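Local coordinates for Red carotenoid protein (RCP) (Nostoc sp., PDB 5FCY) that binds a carotenoid in an all-helical domain of the orange carotenoid protein family and probably takes part in cyanobacterial photoprotection, at residues S52-V63 / T96-L105; Q19-L27 / L72-R81. All coordinates share one frame; numbering follows the deposited sequence.

Contact 1. Residues S52-V63 / T96-L105; sequences SPAIAEGLFNQV and TTKLLFWYLL. With BCR (beta-carotene), chain B.
The hydroxyls of Ser52 and Thr97 share a hydrogen bond, OG to OG1 at 2.8 Å, and this is the one hydrogen bond between segments 52-63 and 96-105. The helices belong to the all-helical carotenoid-binding fold of the orange carotenoid protein N-terminal family. They run in broadly the same direction at 49°, their axes 8.5 Å apart, and pack knobs-into-holes. Ala56 is the small knob, set among Thr97, Leu100, Phe101 and Leu104; its lone methyl lets the backbones come close, with CA 4.8 Å from CA of Phe101. The large knob is the Phe101 ring, which sits among Ala56, Leu59, Phe60 and Val63. Leu59 lays CD2 over one ring face in a CH-pi contact, 3.9 Å from the Phe101 centroid, while Leu105 of its own helix lies over the opposite face and Val63 CG2 meets the ring edge in plane.

The ring of Phe60, its CG turned away from the backbone nitrogen (chi1 168°), lies along the flank of the other helix. There Leu104 CB comes over one face, 4.2 Å from the Phe60 centroid, and Leu105 CD2 touches the edge. A serine in its place would probably leave a gap beside Leu104 and Leu105, with CB of Leu104 deprived of its aromatic partner. The far side of helix 96-105 lines the carotenoid pocket, where leucines together with Trp102 and Tyr103 give a largely apolar, partly aromatic surface suited to a hydrocarbon pigment. Leu100 serves both sides: its CD1 leans on Ser52, and its CD2 lies 3.5 Å from C38 of beta-carotene.

Contact 2. Residues Q19-L27 / L72-R81; sequences QKLDVDEQL and LQLQRDLIRR. With BCR (beta-carotene), chain B.
Asp24 and Arg76 meet in a side-on salt bridge, two nitrogens to two carboxylate oxygens. Arg76 NE donates to Asp24 OD1 at 3.1 Å and NH2 to OD2 at 3.0 Å, each oxygen using its syn lone pair; the carboxylate and guanidinium planes are turned 27° apart, so the pairing is not quite flat. Arg76 reaches its partner on a chain extended from CG to NE, while Leu72 CD2 lies over the centre of the guanidinium. Next to the pair, Val23 turns CG1 onto CA of Arg76 at 3.7 Å and CG2 onto the edge of the Arg80 guanidinium, its two methyls facing different residues of the other segment, as a beta-branched side chain allows.

Helix 23-27 and helix 72-79 cross at 102° with axes 10.0 Å apart, and in this helical carotenoid-binding fold they flank one end of the beta-carotene. CB of Asp24 packs on ring atom C4, and both Leu72 methyls lie against the C32 methyl. Leu27 offers its CB to the polyene and its CG to Ile79 CD1 at 3.8 Å, an aliphatic side chain whose several carbons can serve both neighbours.

Farther out, Ile79 CG2 lies against the amide of Gln26, whose NE2 bonds to Leu21 O and whose OE1 is held by Tyr149. At the Schellman motif that ends helix 72-79, where Arg81 takes a positive phi, a water accepts from both Gln19 NE2 and Arg81 NH1, each at 2.9 Å.

In the fold
Both contacts are partly buried and both touch the same beta-carotene, with centres about 17 Å apart. Contact 1 relies on closer helix packing at an oblique angle, an aliphatic and aromatic interior with its hydroxyl pair at one end, where Ser52 is exposed and Thr97 buried. Contact 2 joins helices crossing nearly at right angles and spends more of its surface on charge and amide groups, its salt bridge lying beside one end ring of the carotenoid. They share no helix, yet helix 68-79 touches both helices of contact 1: Leu74 meets Val63, Leu78 meets Phe101, and Gln75 meets Trp102, which also receives Leu27. Trp102 thus stands where the two packings meet, beside the polyene.

Contact 1. Residues S52-V63 / T96-L105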
loop_
_atom_site.group_PDB
_atom_site.type_symbol
_atom_site.label_atom_id
_atom_site.label_comp_id
_atom_site.label_asym_id
_atom_site.label_seq_id
_atom_site.Cartn_x
_atom_site.Cartn_y
_atom_site.Cartn_z
ATOM N N SER A 52 -12.192 -13.987 -2.535
ATOM C CA SER A 52 -11.609 -12.664 -2.332
ATOM C C SER A 52 -10.151 -12.594 -2.808
ATOM O O SER A 52 -9.752 -11.605 -3.421
ATOM C CB SER A 52 -11.708 -12.261 -0.859
ATOM O OG SER A 52 -11.004 -11.058 -0.615
ATOM N N PRO A 53 -9.350 -13.628 -2.529
ATOM C CA PRO A 53 -7.998 -13.656 -3.114
ATOM C C PRO A 53 -8.008 -13.727 -4.630
ATOM O O PRO A 53 -7.084 -13.214 -5.273
ATOM C CB PRO A 53 -7.368 -14.913 -2.493
ATOM C CG PRO A 53 -8.164 -15.186 -1.273
ATOM C CD PRO A 53 -9.558 -14.743 -1.590
ATOM N N ALA A 54 -9.024 -14.357 -5.224
ATOM C CA ALA A 54 -9.111 -14.413 -6.679
ATOM C C ALA A 54 -9.343 -13.026 -7.258
ATOM O O ALA A 54 -8.669 -12.617 -8.211
ATOM C CB ALA A 54 -10.229 -15.366 -7.100
ATOM N N ILE A 55 -10.299 -12.288 -6.694
ATOM C CA ILE A 55 -10.522 -10.910 -7.121
ATOM C C ILE A 55 -9.230 -10.110 -7.006
ATOM O O ILE A 55 -8.883 -9.328 -7.899
ATOM C CB ILE A 55 -11.662 -10.279 -6.302
ATOM C CG1 ILE A 55 -12.952 -11.086 -6.491
ATOM C CG2 ILE A 55 -11.875 -8.827 -6.714
ATOM C CD1 ILE A 55 -14.128 -10.594 -5.679
ATOM N N ALA A 56 -8.490 -10.305 -5.911
ATOM C CA ALA A 56 -7.221 -9.608 -5.736
ATOM C C ALA A 56 -6.203 -10.058 -6.777
ATOM O O ALA A 56 -5.512 -9.231 -7.381
ATOM C CB ALA A 56 -6.684 -9.840 -4.323
ATOM N N GLU A 57 -6.092 -11.372 -6.994
ATOM C CA GLU A 57 -5.194 -11.874 -8.029
ATOM C C GLU A 57 -5.588 -11.352 -9.403
ATOM O O GLU A 57 -4.718 -11.096 -10.244
ATOM C CB GLU A 57 -5.189 -13.404 -8.027
ATOM C CG GLU A 57 -4.052 -14.028 -8.834
ATOM C CD GLU A 57 -2.710 -13.958 -8.120
ATOM O OE1 GLU A 57 -2.677 -14.133 -6.882
ATOM O OE2 GLU A 57 -1.685 -13.726 -8.797
ATOM N N GLY A 58 -6.885 -11.186 -9.650
ATOM C CA GLY A 58 -7.350 -10.628 -10.904
ATOM C C GLY A 58 -6.838 -9.220 -11.117
ATOM O O GLY A 58 -6.128 -8.949 -12.091
ATOM N N LEU A 59 -7.190 -8.313 -10.202
ATOM C CA LEU A 59 -6.702 -6.941 -10.294
ATOM C C LEU A 59 -5.182 -6.900 -10.339
ATOM O O LEU A 59 -4.603 -6.043 -11.015
ATOM C CB LEU A 59 -7.227 -6.118 -9.113
ATOM C CG LEU A 59 -7.035 -4.598 -9.177
ATOM C CD1 LEU A 59 -7.852 -3.986 -10.308
ATOM C CD2 LEU A 59 -7.404 -3.951 -7.848
ATOM N N PHE A 60 -4.522 -7.824 -9.638
ATOM C CA PHE A 60 -3.064 -7.870 -9.648
ATOM C C PHE A 60 -2.529 -8.204 -11.035
ATOM O O PHE A 60 -1.487 -7.685 -11.448
ATOM C CB PHE A 60 -2.575 -8.890 -8.619
ATOM C CG PHE A 60 -1.119 -9.230 -8.743
ATOM C CD1 PHE A 60 -0.147 -8.326 -8.351
ATOM C CD2 PHE A 60 -0.724 -10.458 -9.243
ATOM C CE1 PHE A 60 1.193 -8.637 -8.463
ATOM C CE2 PHE A 60 0.612 -10.776 -9.357
ATOM C CZ PHE A 60 1.573 -9.864 -8.966
ATOM N N ASN A 61 -3.227 -9.071 -11.772
ATOM C CA ASN A 61 -2.779 -9.417 -13.117
ATOM C C ASN A 61 -2.863 -8.218 -14.051
ATOM O O ASN A 61 -1.941 -7.971 -14.837
ATOM C CB ASN A 61 -3.603 -10.583 -13.662
ATOM C CG ASN A 61 -3.204 -11.910 -13.054
ATOM O OD1 ASN A 61 -2.018 -12.198 -12.886
ATOM N ND2 ASN A 61 -4.193 -12.724 -12.713
ATOM N N GLN A 62 -3.958 -7.457 -13.980
ATOM C CA GLN A 62 -4.057 -6.230 -14.762
ATOM C C GLN A 62 -2.898 -5.284 -14.480
ATOM O O GLN A 62 -2.583 -4.436 -15.322
ATOM C CB GLN A 62 -5.380 -5.519 -14.471
ATOM C CG GLN A 62 -6.616 -6.353 -14.737
ATOM C CD GLN A 62 -7.888 -5.533 -14.656
ATOM O OE1 GLN A 62 -7.935 -4.394 -15.121
ATOM N NE2 GLN A 62 -8.925 -6.102 -14.056
ATOM N N VAL A 63 -2.260 -5.410 -13.317
ATOM C CA VAL A 63 -1.158 -4.523 -12.954
ATOM C C VAL A 63 0.136 -4.974 -13.616
ATOM O O VAL A 63 0.775 -4.214 -14.354
ATOM C CB VAL A 63 -1.011 -4.454 -11.422
ATOM C CG1 VAL A 63 0.249 -3.687 -11.022
ATOM C CG2 VAL A 63 -2.232 -3.805 -10.819
ATOM N N THR A 96 -10.773 -6.243 2.845
ATOM C CA THR A 96 -9.912 -7.422 2.794
ATOM C C THR A 96 -9.264 -7.568 1.423
ATOM O O THR A 96 -8.043 -7.728 1.313
ATOM C CB THR A 96 -10.717 -8.675 3.134
ATOM O OG1 THR A 96 -11.266 -8.547 4.449
ATOM C CG2 THR A 96 -9.839 -9.922 3.072
ATOM N N THR A 97 -10.070 -7.529 0.363
ATOM C CA THR A 97 -9.522 -7.667 -0.980
ATOM C C THR A 97 -8.499 -6.574 -1.261
ATOM O O THR A 97 -7.408 -6.844 -1.776
ATOM C CB THR A 97 -10.653 -7.636 -2.009
ATOM O OG1 THR A 97 -11.688 -8.538 -1.607
ATOM C CG2 THR A 97 -10.138 -8.043 -3.384
ATOM N N LYS A 98 -8.829 -5.328 -0.907
ATOM C CA LYS A 98 -7.904 -4.222 -1.126
ATOM C C LYS A 98 -6.554 -4.497 -0.477
ATOM O O LYS A 98 -5.505 -4.281 -1.095
ATOM C CB LYS A 98 -8.506 -2.926 -0.586
ATOM C CG LYS A 98 -9.614 -2.349 -1.449
ATOM C CD LYS A 98 -10.470 -1.381 -0.659
ATOM C CE LYS A 98 -11.194 -0.410 -1.571
ATOM N NZ LYS A 98 -12.378 0.198 -0.914
ATOM N N LEU A 99 -6.561 -4.985 0.765
ATOM C CA LEU A 99 -5.307 -5.260 1.461
ATOM C C LEU A 99 -4.582 -6.454 0.849
ATOM O O LEU A 99 -3.350 -6.455 0.749
ATOM C CB LEU A 99 -5.583 -5.490 2.946
ATOM C CG LEU A 99 -4.389 -5.803 3.847
ATOM C CD1 LEU A 99 -3.299 -4.758 3.706
ATOM C CD2 LEU A 99 -4.859 -5.886 5.287
ATOM N N LEU A 100 -5.326 -7.485 0.439
ATOM C CA LEU A 100 -4.707 -8.612 -0.252
ATOM C C LEU A 100 -4.055 -8.159 -1.551
ATOM O O LEU A 100 -2.956 -8.609 -1.895
ATOM C CB LEU A 100 -5.749 -9.695 -0.531
ATOM C CG LEU A 100 -6.393 -10.352 0.691
ATOM C CD1 LEU A 100 -7.599 -11.175 0.272
ATOM C CD2 LEU A 100 -5.387 -11.219 1.426
ATOM N N PHE A 101 -4.725 -7.274 -2.290
ATOM C CA PHE A 101 -4.137 -6.713 -3.502
ATOM C C PHE A 101 -2.796 -6.055 -3.204
ATOM O O PHE A 101 -1.811 -6.272 -3.920
ATOM C CB PHE A 101 -5.101 -5.707 -4.125
ATOM C CG PHE A 101 -4.475 -4.842 -5.180
ATOM C CD1 PHE A 101 -4.216 -5.347 -6.444
ATOM C CD2 PHE A 101 -4.151 -3.523 -4.912
ATOM C CE1 PHE A 101 -3.641 -4.554 -7.418
ATOM C CE2 PHE A 101 -3.577 -2.725 -5.882
ATOM C CZ PHE A 101 -3.321 -3.241 -7.137
ATOM N N TRP A 102 -2.737 -5.242 -2.149
ATOM C CA TRP A 102 -1.483 -4.585 -1.805
ATOM C C TRP A 102 -0.427 -5.590 -1.364
ATOM O O TRP A 102 0.770 -5.337 -1.532
ATOM C CB TRP A 102 -1.720 -3.534 -0.720
ATOM C CG TRP A 102 -2.189 -2.231 -1.276
ATOM C CD1 TRP A 102 -3.464 -1.754 -1.284
ATOM C CD2 TRP A 102 -1.383 -1.237 -1.921
ATOM N NE1 TRP A 102 -3.506 -0.520 -1.890
ATOM C CE2 TRP A 102 -2.240 -0.181 -2.290
ATOM C CE3 TRP A 102 -0.021 -1.136 -2.220
ATOM C CZ2 TRP A 102 -1.781 0.959 -2.942
ATOM C CZ3 TRP A 102 0.435 -0.002 -2.867
ATOM C CH2 TRP A 102 -0.442 1.030 -3.221
ATOM N N TYR A 103 -0.841 -6.730 -0.809
ATOM C CA TYR A 103 0.120 -7.775 -0.474
ATOM C C TYR A 103 0.716 -8.396 -1.733
ATOM O O TYR A 103 1.937 -8.544 -1.845
ATOM C CB TYR A 103 -0.543 -8.853 0.383
ATOM C CG TYR A 103 0.399 -9.979 0.739
ATOM C CD1 TYR A 103 1.409 -9.793 1.671
ATOM C CD2 TYR A 103 0.284 -11.223 0.134
ATOM C CE1 TYR A 103 2.280 -10.818 1.998
ATOM C CE2 TYR A 103 1.149 -12.254 0.454
ATOM C CZ TYR A 103 2.146 -12.046 1.387
ATOM O OH TYR A 103 3.013 -13.067 1.713
ATOM N N LEU A 104 -0.137 -8.773 -2.690
ATOM C CA LEU A 104 0.351 -9.371 -3.928
ATOM C C LEU A 104 1.277 -8.426 -4.681
ATOM O O LEU A 104 2.164 -8.881 -5.412
ATOM C CB LEU A 104 -0.825 -9.774 -4.816
ATOM C CG LEU A 104 -1.832 -10.748 -4.200
ATOM C CD1 LEU A 104 -2.893 -11.110 -5.220
ATOM C CD2 LEU A 104 -1.144 -11.999 -3.674
ATOM N N LEU A 105 1.083 -7.112 -4.531
ATOM C CA LEU A 105 2.026 -6.161 -5.108
ATOM C C LEU A 105 3.398 -6.303 -4.470
ATOM O O LEU A 105 4.419 -6.286 -5.165
ATOM C CB LEU A 105 1.514 -4.731 -4.937
ATOM C CG LEU A 105 0.259 -4.315 -5.702
ATOM C CD1 LEU A 105 -0.077 -2.871 -5.368
ATOM C CD2 LEU A 105 0.433 -4.490 -7.202
HETATM C C1 BCR B . 9.759 4.536 -6.614
HETATM C C2 BCR B . 11.020 5.386 -6.489
HETATM C C3 BCR B . 10.890 6.551 -5.512
HETATM C C4 BCR B . 9.978 6.205 -4.343
HETATM C C5 BCR B . 9.825 4.708 -4.227
HETATM C C6 BCR B . 9.293 4.048 -5.255
HETATM C C7 BCR B . 8.321 2.911 -5.153
HETATM C C8 BCR B . 7.811 2.379 -4.022
HETATM C C9 BCR B . 6.840 1.244 -4.053
HETATM C C10 BCR B . 6.404 0.719 -2.878
HETATM C C11 BCR B . 5.444 -0.393 -2.751
HETATM C C33 BCR B . 10.333 4.031 -2.999
HETATM C C31 BCR B . 10.082 3.381 -7.561
HETATM C C32 BCR B . 8.664 5.409 -7.203
HETATM C C34 BCR B . 6.391 0.728 -5.394
HETATM C C12 BCR B . 5.064 -0.822 -1.536
HETATM C C13 BCR B . 4.094 -1.931 -1.340
HETATM C C14 BCR B . 3.772 -2.305 -0.073
HETATM C C15 BCR B . 2.827 -3.377 0.274
HETATM C C16 BCR B . 2.569 -3.708 1.548
HETATM C C17 BCR B . 1.615 -4.790 1.836
HETATM C C18 BCR B . 1.292 -5.209 3.075
HETATM C C19 BCR B . 0.295 -6.308 3.187
HETATM C C20 BCR B . -0.183 -6.776 4.347
HETATM C C21 BCR B . -1.174 -7.862 4.347
HETATM C C22 BCR B . -1.672 -8.402 5.477
HETATM C C23 BCR B . -2.651 -9.519 5.343
HETATM C C24 BCR B . -3.127 -10.206 6.390
HETATM C C25 BCR B . -4.092 -11.337 6.271
HETATM C C26 BCR B . -4.529 -11.822 5.108
HETATM C C27 BCR B . -6.015 -11.813 4.832
HETATM C C28 BCR B . -6.767 -11.865 6.156
HETATM C C29 BCR B . -5.993 -12.661 7.200
HETATM C C30 BCR B . -4.638 -12.022 7.506
HETATM C C35 BCR B . 3.507 -2.572 -2.567
HETATM C C36 BCR B . 1.937 -4.562 4.270
HETATM C C37 BCR B . -1.189 -7.867 6.795
HETATM C C38 BCR B . -3.591 -12.465 4.116
HETATM C C39 BCR B . -3.638 -13.090 7.925
HETATM C C40 BCR B . -4.825 -11.039 8.656
#

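Contact 2. Residues Q19-L27 / L72-R81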
loop_
_atom_site.group_PDB
_atom_site.type_symbol
_atom_site.label_atom_id
_atom_site.label_comp_id
_atom_site.label_asym_id
_atom_site.label_seq_id
_atom_site.Cartn_x
_atom_site.Cartn_y
_atom_site.Cartn_z
ATOM N N GLN A 19 -1.128 9.464 5.963
ATOM C CA GLN A 19 -1.732 10.167 4.839
ATOM C C GLN A 19 -1.203 11.584 4.658
ATOM O O GLN A 19 -1.569 12.239 3.677
ATOM C CB GLN A 19 -3.252 10.207 5.014
ATOM C CG GLN A 19 -3.929 8.865 4.798
ATOM C CD GLN A 19 -5.307 8.796 5.425
ATOM O OE1 GLN A 19 -5.542 9.352 6.497
ATOM N NE2 GLN A 19 -6.227 8.112 4.757
ATOM N N LYS A 20 -0.364 12.073 5.570
ATOM C CA LYS A 20 0.236 13.393 5.436
ATOM C C LYS A 20 1.563 13.367 4.694
ATOM O O LYS A 20 2.063 14.430 4.313
ATOM C CB LYS A 20 0.450 14.019 6.818
ATOM C CG LYS A 20 -0.835 14.371 7.541
ATOM C CD LYS A 20 -0.595 14.551 9.032
ATOM C CE LYS A 20 -1.895 14.774 9.794
ATOM N NZ LYS A 20 -1.736 14.517 11.257
ATOM N N LEU A 21 2.139 12.188 4.481
ATOM C CA LEU A 21 3.417 12.067 3.805
ATOM C C LEU A 21 3.240 12.240 2.298
ATOM O O LEU A 21 2.129 12.187 1.763
ATOM C CB LEU A 21 4.051 10.710 4.105
ATOM C CG LEU A 21 4.057 10.263 5.569
ATOM C CD1 LEU A 21 4.670 8.873 5.694
ATOM C CD2 LEU A 21 4.804 11.264 6.443
ATOM N N ASP A 22 4.357 12.457 1.610
ATOM C CA ASP A 22 4.347 12.430 0.156
ATOM C C ASP A 22 3.975 11.033 -0.335
ATOM O O ASP A 22 4.164 10.029 0.357
ATOM C CB ASP A 22 5.711 12.847 -0.399
ATOM C CG ASP A 22 6.050 14.299 -0.097
ATOM O OD1 ASP A 22 5.123 15.138 -0.073
ATOM O OD2 ASP A 22 7.245 14.602 0.115
ATOM N N VAL A 23 3.430 10.978 -1.553
ATOM C CA VAL A 23 2.939 9.714 -2.103
ATOM C C VAL A 23 4.050 8.673 -2.126
ATOM O O VAL A 23 3.861 7.527 -1.700
ATOM C CB VAL A 23 2.345 9.936 -3.505
ATOM C CG1 VAL A 23 1.924 8.610 -4.130
ATOM C CG2 VAL A 23 1.160 10.870 -3.418
ATOM N N ASP A 24 5.220 9.048 -2.644
ATOM C CA ASP A 24 6.339 8.114 -2.677
ATOM C C ASP A 24 6.802 7.761 -1.270
ATOM O O ASP A 24 7.164 6.610 -1.001
ATOM C CB ASP A 24 7.486 8.706 -3.491
ATOM C CG ASP A 24 7.256 8.598 -4.987
ATOM O OD1 ASP A 24 6.256 7.969 -5.391
ATOM O OD2 ASP A 24 8.084 9.130 -5.757
ATOM N N GLU A 25 6.795 8.736 -0.360
ATOM C CA GLU A 25 7.121 8.452 1.033
ATOM C C GLU A 25 6.140 7.450 1.629
ATOM O O GLU A 25 6.533 6.560 2.392
ATOM C CB GLU A 25 7.119 9.751 1.840
ATOM C CG GLU A 25 7.686 9.621 3.243
ATOM C CD GLU A 25 9.185 9.402 3.247
ATOM O OE1 GLU A 25 9.785 9.375 2.151
ATOM O OE2 GLU A 25 9.764 9.260 4.343
ATOM N N GLN A 26 4.854 7.583 1.293
ATOM C CA GLN A 26 3.854 6.631 1.766
ATOM C C GLN A 26 4.165 5.228 1.267
ATOM O O GLN A 26 4.132 4.259 2.035
ATOM C CB GLN A 26 2.458 7.060 1.309
ATOM C CG GLN A 26 1.920 8.312 1.991
ATOM C CD GLN A 26 0.457 8.579 1.673
ATOM O OE1 GLN A 26 -0.394 7.703 1.822
ATOM N NE2 GLN A 26 0.161 9.796 1.231
ATOM N N LEU A 27 4.460 5.099 -0.027
ATOM C CA LEU A 27 4.762 3.790 -0.592
ATOM C C LEU A 27 6.019 3.202 0.033
ATOM O O LEU A 27 6.111 1.984 0.231
ATOM C CB LEU A 27 4.913 3.906 -2.109
ATOM C CG LEU A 27 3.606 4.059 -2.887
ATOM C CD1 LEU A 27 3.859 4.661 -4.261
ATOM C CD2 LEU A 27 2.909 2.713 -3.014
ATOM N N LEU A 72 3.963 1.791 -11.457
ATOM C CA LEU A 72 4.200 2.795 -10.428
ATOM C C LEU A 72 3.074 3.817 -10.389
ATOM O O LEU A 72 2.586 4.181 -9.313
ATOM C CB LEU A 72 5.535 3.493 -10.677
ATOM C CG LEU A 72 5.732 4.762 -9.849
ATOM C CD1 LEU A 72 5.590 4.426 -8.376
ATOM C CD2 LEU A 72 7.073 5.400 -10.139
ATOM N N GLN A 73 2.661 4.308 -11.557
ATOM C CA GLN A 73 1.678 5.383 -11.592
ATOM C C GLN A 73 0.338 4.938 -11.022
ATOM O O GLN A 73 -0.385 5.752 -10.435
ATOM C CB GLN A 73 1.508 5.893 -13.024
ATOM C CG GLN A 73 0.742 7.200 -13.121
ATOM C CD GLN A 73 1.367 8.302 -12.287
ATOM O OE1 GLN A 73 2.583 8.495 -12.305
ATOM N NE2 GLN A 73 0.540 9.018 -11.534
ATOM N N LEU A 74 -0.011 3.660 -11.176
ATOM C CA LEU A 74 -1.256 3.166 -10.597
ATOM C C LEU A 74 -1.233 3.281 -9.078
ATOM O O LEU A 74 -2.158 3.833 -8.472
ATOM C CB LEU A 74 -1.498 1.716 -11.014
ATOM C CG LEU A 74 -2.733 1.072 -10.376
ATOM C CD1 LEU A 74 -4.011 1.674 -10.940
ATOM C CD2 LEU A 74 -2.709 -0.428 -10.565
ATOM N N GLN A 75 -0.185 2.748 -8.445
ATOM C CA GLN A 75 -0.107 2.785 -6.989
ATOM C C GLN A 75 -0.168 4.218 -6.477
ATOM O O GLN A 75 -0.859 4.506 -5.495
ATOM C CB GLN A 75 1.170 2.092 -6.518
ATOM C CG GLN A 75 1.283 0.651 -6.976
ATOM C CD GLN A 75 2.577 -0.002 -6.534
ATOM O OE1 GLN A 75 2.824 -0.179 -5.340
ATOM N NE2 GLN A 75 3.416 -0.359 -7.500
ATOM N N ARG A 76 0.546 5.132 -7.135
ATOM C CA ARG A 76 0.410 6.552 -6.823
ATOM C C ARG A 76 -1.028 7.015 -7.018
ATOM O O ARG A 76 -1.600 7.692 -6.157
ATOM C CB ARG A 76 1.350 7.373 -7.702
ATOM C CG ARG A 76 2.819 7.043 -7.544
ATOM C CD ARG A 76 3.636 7.721 -8.629
ATOM N NE ARG A 76 5.017 7.957 -8.223
ATOM C CZ ARG A 76 5.921 8.568 -8.980
ATOM N NH1 ARG A 76 5.593 9.006 -10.187
ATOM N NH2 ARG A 76 7.156 8.741 -8.533
ATOM N N ASP A 77 -1.626 6.663 -8.161
ATOM C CA ASP A 77 -2.993 7.079 -8.452
ATOM C C ASP A 77 -3.984 6.522 -7.437
ATOM O O ASP A 77 -5.016 7.148 -7.173
ATOM C CB ASP A 77 -3.379 6.643 -9.865
ATOM C CG ASP A 77 -2.705 7.478 -10.942
ATOM O OD1 ASP A 77 -2.313 8.629 -10.657
ATOM O OD2 ASP A 77 -2.573 6.982 -12.080
ATOM N N LEU A 78 -3.698 5.352 -6.859
ATOM C CA LEU A 78 -4.580 4.814 -5.829
ATOM C C LEU A 78 -4.487 5.632 -4.548
ATOM O O LEU A 78 -5.500 5.864 -3.879
ATOM C CB LEU A 78 -4.243 3.348 -5.551
ATOM C CG LEU A 78 -4.433 2.351 -6.697
ATOM C CD1 LEU A 78 -4.160 0.939 -6.208
ATOM C CD2 LEU A 78 -5.822 2.448 -7.309
ATOM N N ILE A 79 -3.282 6.081 -4.191
ATOM C CA ILE A 79 -3.122 6.890 -2.989
ATOM C C ILE A 79 -3.686 8.287 -3.208
ATOM O O ILE A 79 -4.197 8.912 -2.271
ATOM C CB ILE A 79 -1.640 6.926 -2.568
ATOM C CG1 ILE A 79 -1.179 5.521 -2.161
ATOM C CG2 ILE A 79 -1.424 7.924 -1.422
ATOM C CD1 ILE A 79 0.272 5.424 -1.729
ATOM N N ARG A 80 -3.612 8.798 -4.436
ATOM C CA ARG A 80 -4.126 10.123 -4.759
ATOM C C ARG A 80 -5.622 10.129 -5.059
ATOM O O ARG A 80 -6.172 11.199 -5.341
ATOM C CB ARG A 80 -3.378 10.696 -5.964
ATOM C CG ARG A 80 -1.865 10.731 -5.835
ATOM C CD ARG A 80 -1.220 10.824 -7.214
ATOM N NE ARG A 80 0.237 10.886 -7.154
ATOM C CZ ARG A 80 1.020 11.152 -8.196
ATOM N NH1 ARG A 80 0.491 11.384 -9.391
ATOM N NH2 ARG A 80 2.337 11.190 -8.047
ATOM N N ARG A 81 -6.290 8.976 -5.013
ATOM C CA ARG A 81 -7.719 8.885 -5.314
ATOM C C ARG A 81 -8.029 9.324 -6.747
ATOM O O ARG A 81 -9.102 9.866 -7.023
ATOM C CB ARG A 81 -8.552 9.702 -4.318
ATOM C CG ARG A 81 -9.040 8.936 -3.097
ATOM C CD ARG A 81 -7.970 8.784 -2.031
ATOM N NE ARG A 81 -8.547 8.798 -0.689
ATOM C CZ ARG A 81 -7.859 8.575 0.428
ATOM N NH1 ARG A 81 -6.560 8.306 0.375
ATOM N NH2 ARG A 81 -8.477 8.618 1.602
HETATM C C1 BCR B . 9.759 4.536 -6.614
HETATM C C2 BCR B . 11.020 5.386 -6.489
HETATM C C3 BCR B . 10.890 6.551 -5.512
HETATM C C4 BCR B . 9.978 6.205 -4.343
HETATM C C5 BCR B . 9.825 4.708 -4.227
HETATM C C6 BCR B . 9.293 4.048 -5.255
HETATM C C7 BCR B . 8.321 2.911 -5.153
HETATM C C8 BCR B . 7.811 2.379 -4.022
HETATM C C9 BCR B . 6.840 1.244 -4.053
HETATM C C10 BCR B . 6.404 0.719 -2.878
HETATM C C11 BCR B . 5.444 -0.393 -2.751
HETATM C C33 BCR B . 10.333 4.031 -2.999
HETATM C C31 BCR B . 10.082 3.381 -7.561
HETATM C C32 BCR B . 8.664 5.409 -7.203
HETATM C C34 BCR B . 6.391 0.728 -5.394
HETATM C C12 BCR B . 5.064 -0.822 -1.536
HETATM C C13 BCR B . 4.094 -1.931 -1.340
HETATM C C14 BCR B . 3.772 -2.305 -0.073
HETATM C C15 BCR B . 2.827 -3.377 0.274
HETATM C C16 BCR B . 2.569 -3.708 1.548
HETATM C C17 BCR B . 1.615 -4.790 1.836
HETATM C C18 BCR B . 1.292 -5.209 3.075
HETATM C C19 BCR B . 0.295 -6.308 3.187
HETATM C C20 BCR B . -0.183 -6.776 4.347
HETATM C C21 BCR B . -1.174 -7.862 4.347
HETATM C C22 BCR B . -1.672 -8.402 5.477
HETATM C C23 BCR B . -2.651 -9.519 5.343
HETATM C C24 BCR B . -3.127 -10.206 6.390
HETATM C C25 BCR B . -4.092 -11.337 6.271
HETATM C C26 BCR B . -4.529 -11.822 5.108
HETATM C C27 BCR B . -6.015 -11.813 4.832
HETATM C C28 BCR B . -6.767 -11.865 6.156
HETATM C C29 BCR B . -5.993 -12.661 7.200
HETATM C C30 BCR B . -4.638 -12.022 7.506
HETATM C C35 BCR B . 3.507 -2.572 -2.567
HETATM C C36 BCR B . 1.937 -4.562 4.270
HETATM C C37 BCR B . -1.189 -7.867 6.795
HETATM C C38 BCR B . -3.591 -12.465 4.116
HETATM C C39 BCR B . -3.638 -13.090 7.925
HETATM C C40 BCR B . -4.825 -11.039 8.656
HETATM O O HOH W 1 -5.520 6.505 2.390
#